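Local coordinates for protein response regulator FixJ (Bradyrhizobium japonicum, PDB 5XSO) that induces expression of the nitrogen-fixation regulators nifA and fixK once activated by its partner FixL, at residues Ala37-Thr42 / Arg121-Ile126; Phe59-Ser64 / Glu127-Gln132. All blocks are in the same frame, centred on the assembly; numbering follows the deposited sequence. Where two conformers were deposited one is given.

Both contacts press helix 119-138 against one face of the parallel sheet of the receiver domain, at neighbouring turns, with centres about 8 Å apart. Contact 1 lies at the sheet's margin, where the turn after helix 24-36 leads into outermost strand 40-44, and is only partly buried. Contact 2 reaches central strand 61-65 and is buried. Both depend on apolar carbons: at the margin A37, the F39 ring, the T123 methyl and I126 meet, while a cysteine, an alanine and an isoleucine fill the centre, with the F59 ring closing the end where the loop leads into strand 61-65. They meet directly where I126 CD1 lies 4.2 Å from V63 CG2, making the packing continuous beneath the helix.

Contact 1 (Ala37-Thr42 / Arg121-Ile126); sequences AGFGVT and RLTAMI
T123, whose methyl packs on A37 and F39, has its hydroxyl OG1 held by two weak hydrogen bonds to the backbone carbonyls of D119 and D120, one helical turn back. With OG1 between the backbone N and the carbonyl carbon (chi1 52°), CG2 is left to face the other segment. There it sits 3.6 Å from A37 CB and 4.0 Å from F39 CE1, filling the corner between the two side chains. One turn further on, I126 CG2 meets the other flank of the same ring, 3.7 Å from F39 CE2 and 3.8 Å from F39 CZ; the ring and the isoleucine lie alongside each other, pointing opposite ways. This is the outer seam of the CheY-like (βα)5 receiver fold, where helices 24-36 and 119-138 pack on the same face of the sheet. A Schellman motif ends the first helix at G38, whose positive phi (96°) turns the chain into strand 40-44 and lets F39 reach back under the second helix. Replacing F39 by an alanine would probably open a gap between helix 119-138 and the turn before strand 40-44, leaving the CG2 of T123 and of I126 without the ring they rest on. Around this seam, L33 and L34 of helix 24-36 touch T123 and I126, I17 of strand 16-20 touches the ring, and K14 NZ hydrogen-bonds the carbonyl of A37.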
loop_
_atom_site.group_PDB
_atom_site.type_symbol
_atom_site.label_atom_id
_atom_site.label_comp_id
_atom_site.label_asym_id
_atom_site.label_seq_id
_atom_site.Cartn_x
_atom_site.Cartn_y
_atom_site.Cartn_z
ATOM N N ALA A 37 1.742 7.190 25.205
ATOM C CA ALA A 37 0.499 7.365 24.490
ATOM C C ALA A 37 -0.248 6.050 24.267
ATOM O O ALA A 37 -1.352 6.073 23.715
ATOM C CB ALA A 37 0.782 8.077 23.157
ATOM N N GLY A 38 0.327 4.912 24.620
ATOM C CA GLY A 38 -0.383 3.654 24.499
ATOM C C GLY A 38 -0.121 2.864 23.230
ATOM O O GLY A 38 -0.823 1.873 22.987
ATOM N N PHE A 39 0.887 3.227 22.442
ATOM C CA PHE A 39 1.243 2.466 21.244
ATOM C C PHE A 39 2.237 1.350 21.553
ATOM O O PHE A 39 3.081 1.501 22.429
ATOM C CB PHE A 39 1.896 3.418 20.227
ATOM C CG PHE A 39 0.953 4.429 19.706
ATOM C CD1 PHE A 39 0.969 5.717 20.201
ATOM C CD2 PHE A 39 0.016 4.083 18.713
ATOM C CE1 PHE A 39 0.107 6.657 19.753
ATOM C CE2 PHE A 39 -0.854 5.034 18.229
ATOM C CZ PHE A 39 -0.820 6.323 18.727
ATOM N N GLY A 40 2.222 0.293 20.754
ATOM C CA GLY A 40 3.348 -0.635 20.709
ATOM C C GLY A 40 4.444 -0.157 19.750
ATOM O O GLY A 40 4.168 0.541 18.768
ATOM N N VAL A 41 5.694 -0.542 20.026
ATOM C CA VAL A 41 6.863 -0.004 19.305
ATOM C C VAL A 41 7.877 -1.107 18.994
ATOM O O VAL A 41 8.168 -1.968 19.836
ATOM C CB VAL A 41 7.556 1.123 20.095
ATOM C CG1 VAL A 41 8.603 1.822 19.222
ATOM C CG2 VAL A 41 6.542 2.191 20.584
ATOM N N THR A 42 8.409 -1.092 17.770
ATOM C CA THR A 42 9.565 -1.902 17.374
ATOM C C THR A 42 10.565 -0.957 16.725
ATOM O O THR A 42 10.169 -0.104 15.933
ATOM C CB THR A 42 9.187 -3.008 16.380
ATOM O OG1 THR A 42 8.207 -3.874 16.964
ATOM C CG2 THR A 42 10.425 -3.860 16.007
ATOM N N ARG A 121 2.065 16.257 18.758
ATOM C CA ARG A 121 1.923 16.419 17.321
ATOM C C ARG A 121 2.204 15.103 16.600
ATOM O O ARG A 121 1.499 14.756 15.634
ATOM C CB ARG A 121 2.862 17.519 16.821
ATOM C CG ARG A 121 2.797 17.742 15.329
ATOM C CD ARG A 121 1.906 18.844 14.989
ATOM N NE ARG A 121 2.261 19.425 13.693
ATOM C CZ ARG A 121 1.695 19.075 12.540
ATOM N NH1 ARG A 121 0.755 18.137 12.531
ATOM N NH2 ARG A 121 2.067 19.660 11.400
ATOM N N LEU A 122 3.227 14.365 17.046
ATOM C CA LEU A 122 3.497 13.054 16.451
ATOM C C LEU A 122 2.339 12.101 16.716
ATOM O O LEU A 122 1.867 11.418 15.805
ATOM C CB LEU A 122 4.783 12.452 17.017
ATOM C CG LEU A 122 5.174 11.076 16.469
ATOM C CD1 LEU A 122 5.171 11.040 14.904
ATOM C CD2 LEU A 122 6.537 10.681 17.101
ATOM N N THR A 123 1.867 12.025 17.970
ATOM C CA THR A 123 0.899 10.964 18.246
ATOM C C THR A 123 -0.432 11.257 17.550
ATOM O O THR A 123 -1.061 10.340 17.007
ATOM C CB THR A 123 0.722 10.738 19.757
ATOM O OG1 THR A 123 0.440 11.973 20.398
ATOM C CG2 THR A 123 1.986 10.101 20.402
ATOM N N ALA A 124 -0.827 12.532 17.450
ATOM C CA ALA A 124 -2.005 12.877 16.654
ATOM C C ALA A 124 -1.817 12.532 15.181
ATOM O O ALA A 124 -2.768 12.133 14.493
ATOM C CB ALA A 124 -2.318 14.370 16.775
ATOM N N MET A 125 -0.618 12.754 14.648
ATOM C CA MET A 125 -0.391 12.428 13.250
ATOM C C MET A 125 -0.447 10.929 13.039
ATOM O O MET A 125 -0.935 10.461 12.001
ATOM C CB MET A 125 0.958 13.003 12.807
ATOM C CG MET A 125 1.331 12.796 11.341
ATOM S SD MET A 125 2.938 13.631 11.045
ATOM C CE MET A 125 2.448 15.337 11.119
ATOM N N ILE A 126 0.094 10.163 13.989
ATOM C CA ILE A 126 0.054 8.716 13.875
ATOM C C ILE A 126 -1.384 8.239 13.909
ATOM O O ILE A 126 -1.774 7.352 13.145
ATOM C CB ILE A 126 0.873 8.064 15.012
ATOM C CG1 ILE A 126 2.378 8.279 14.775
ATOM C CG2 ILE A 126 0.502 6.533 15.154
ATOM C CD1 ILE A 126 3.249 7.949 16.087
#

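Contact 2 (Phe59-Ser64 / Glu127-Gln132)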
loop_
_atom_site.group_PDB
_atom_site.type_symbol
_atom_site.label_atom_id
_atom_site.label_comp_id
_atom_site.label_asym_id
_atom_site.label_seq_id
_atom_site.Cartn_x
_atom_site.Cartn_y
_atom_site.Cartn_z
ATOM N N PHE A 59 0.657 -5.110 10.692
ATOM C CA PHE A 59 0.322 -3.743 10.311
ATOM C C PHE A 59 0.728 -2.736 11.383
ATOM O O PHE A 59 0.536 -2.963 12.579
ATOM C CB PHE A 59 -1.173 -3.609 10.050
ATOM C CG PHE A 59 -1.588 -2.216 9.712
ATOM C CD1 PHE A 59 -1.311 -1.675 8.477
ATOM C CD2 PHE A 59 -2.237 -1.426 10.658
ATOM C CE1 PHE A 59 -1.703 -0.357 8.164
ATOM C CE2 PHE A 59 -2.621 -0.146 10.381
ATOM C CZ PHE A 59 -2.361 0.423 9.118
ATOM N N GLY A 60 1.307 -1.629 10.947
ATOM C CA GLY A 60 1.600 -0.541 11.861
ATOM C C GLY A 60 2.071 0.665 11.079
ATOM O O GLY A 60 2.136 0.658 9.848
ATOM N N CYS A 61 2.399 1.709 11.808
ATOM C CA CYS A 61 2.801 2.972 11.205
ATOM C C CYS A 61 4.323 3.078 11.275
ATOM O O CYS A 61 4.914 2.847 12.338
ATOM C CB CYS A 61 2.152 4.155 11.932
ATOM S SG CYS A 61 2.523 5.789 11.241
ATOM N N VAL A 62 4.948 3.452 10.168
ATOM C CA VAL A 62 6.395 3.665 10.141
ATOM C C VAL A 62 6.698 5.131 10.438
ATOM O O VAL A 62 6.073 6.041 9.864
ATOM C CB VAL A 62 6.985 3.233 8.786
ATOM C CG1 VAL A 62 8.486 3.510 8.748
ATOM C CG2 VAL A 62 6.662 1.771 8.490
ATOM N N VAL A 63 7.650 5.376 11.345
ATOM C CA VAL A 63 8.131 6.725 11.637
ATOM C C VAL A 63 9.643 6.708 11.415
ATOM O O VAL A 63 10.366 6.043 12.170
ATOM C CB VAL A 63 7.781 7.160 13.068
ATOM C CG1 VAL A 63 8.396 8.520 13.376
ATOM C CG2 VAL A 63 6.243 7.193 13.275
ATOM N N SER A 64 10.127 7.370 10.339
ATOM C CA SER A 64 11.504 7.181 9.912
ATOM C C SER A 64 12.199 8.522 9.723
ATOM O O SER A 64 11.588 9.500 9.256
ATOM C CB SER A 64 11.560 6.394 8.596
ATOM O OG SER A 64 12.882 6.277 8.064
ATOM N N GLU A 127 -2.186 8.784 14.837
ATOM C CA GLU A 127 -3.569 8.310 14.949
ATOM C C GLU A 127 -4.312 8.506 13.646
ATOM O O GLU A 127 -5.074 7.624 13.211
ATOM C CB GLU A 127 -4.311 9.027 16.077
ATOM C CG GLU A 127 -4.277 8.299 17.370
ATOM C CD GLU A 127 -5.295 8.856 18.343
ATOM O OE1 GLU A 127 -4.873 9.378 19.399
ATOM O OE2 GLU A 127 -6.512 8.781 18.033
ATOM N N SER A 128 -4.087 9.645 12.997
ATOM C CA SER A 128 -4.750 9.924 11.736
ATOM C C SER A 128 -4.263 8.986 10.642
ATOM O O SER A 128 -5.068 8.447 9.879
ATOM C CB SER A 128 -4.524 11.383 11.356
ATOM O OG SER A 128 -4.876 11.647 10.012
ATOM N N ALA A 129 -2.950 8.745 10.586
ATOM C CA ALA A 129 -2.353 7.858 9.578
ATOM C C ALA A 129 -2.876 6.439 9.694
ATOM O O ALA A 129 -3.159 5.775 8.690
ATOM C CB ALA A 129 -0.834 7.849 9.769
ATOM N N ILE A 130 -2.925 5.926 10.919
ATOM C CA ILE A 130 -3.396 4.567 11.128
ATOM C C ILE A 130 -4.860 4.468 10.742
ATOM O O ILE A 130 -5.280 3.526 10.057
ATOM C CB ILE A 130 -3.177 4.141 12.581
ATOM C CG1 ILE A 130 -1.700 3.840 12.837
ATOM C CG2 ILE A 130 -3.964 2.868 12.869
ATOM C CD1 ILE A 130 -1.350 3.545 14.299
ATOM N N ARG A 131 -5.649 5.457 11.159
ATOM C CA ARG A 131 -7.077 5.441 10.867
ATOM C C ARG A 131 -7.335 5.410 9.361
ATOM O O ARG A 131 -8.210 4.673 8.890
ATOM C CB ARG A 131 -7.740 6.652 11.528
ATOM C CG ARG A 131 -9.237 6.790 11.288
ATOM C CD ARG A 131 -9.814 7.991 12.051
ATOM N NE ARG A 131 -9.403 8.020 13.453
ATOM C CZ ARG A 131 -8.694 8.999 14.014
ATOM N NH1 ARG A 131 -8.370 8.933 15.302
ATOM N NH2 ARG A 131 -8.309 10.046 13.291
ATOM N N GLN A 132 -6.569 6.189 8.583
ATOM C CA GLN A 132 -6.778 6.236 7.138
ATOM C C GLN A 132 -6.235 4.994 6.430
ATOM O O GLN A 132 -6.793 4.574 5.412
ATOM C CB GLN A 132 -6.138 7.490 6.533
ATOM C CG GLN A 132 -6.365 8.774 7.314
ATOM C CD GLN A 132 -7.457 9.666 6.756
ATOM O OE1 GLN A 132 -8.633 9.293 6.761
ATOM N NE2 GLN A 132 -7.080 10.868 6.303
#
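I130 sends one branch to the edge of the F59 ring and the other to C61; from CB the chain forks, and each branch has its own partner across the contact. CG2, anti to the backbone N, reaches the edge of the F59 ring near the ring plane, 4.1 Å from F59 CE2. CG1 takes the other direction, beside the backbone N (chi1 -75°), and lies over the strand 4.0 Å from C61 CB. The chain then runs on, carrying CD1 beyond this pair of segments to within 4.2 Å of F39 CE2, so one isoleucine spans from central strand 61-65 to the turn before strand 40-44. C61 also uses its sulfur: SG meets A129 CB at 4.2 Å, an apolar touch. The small side chain at A129 is consistent with a close approach of the helix, and the backbones come nearest at C61 and I130, whose CA atoms are 6.4 Å apart. This is the last helix of the (βα)5 receiver fold lying across the middle of its parallel sheet. Along strand 61-65 side chains alternate, with C61 and V63 directed to this helix layer; at its far end the strand delivers D65, an expected magnesium ligand, so the contact belongs to the end remote from that site. P88, in the loop before strand 89-93, adds cover to F59, C61 and A129. The F59 ring also extends along helix 119-138 to touch A133, E134 and A137. Towards the outer edge, E127 OE1 forms a long, weak ion pair with K14 NZ.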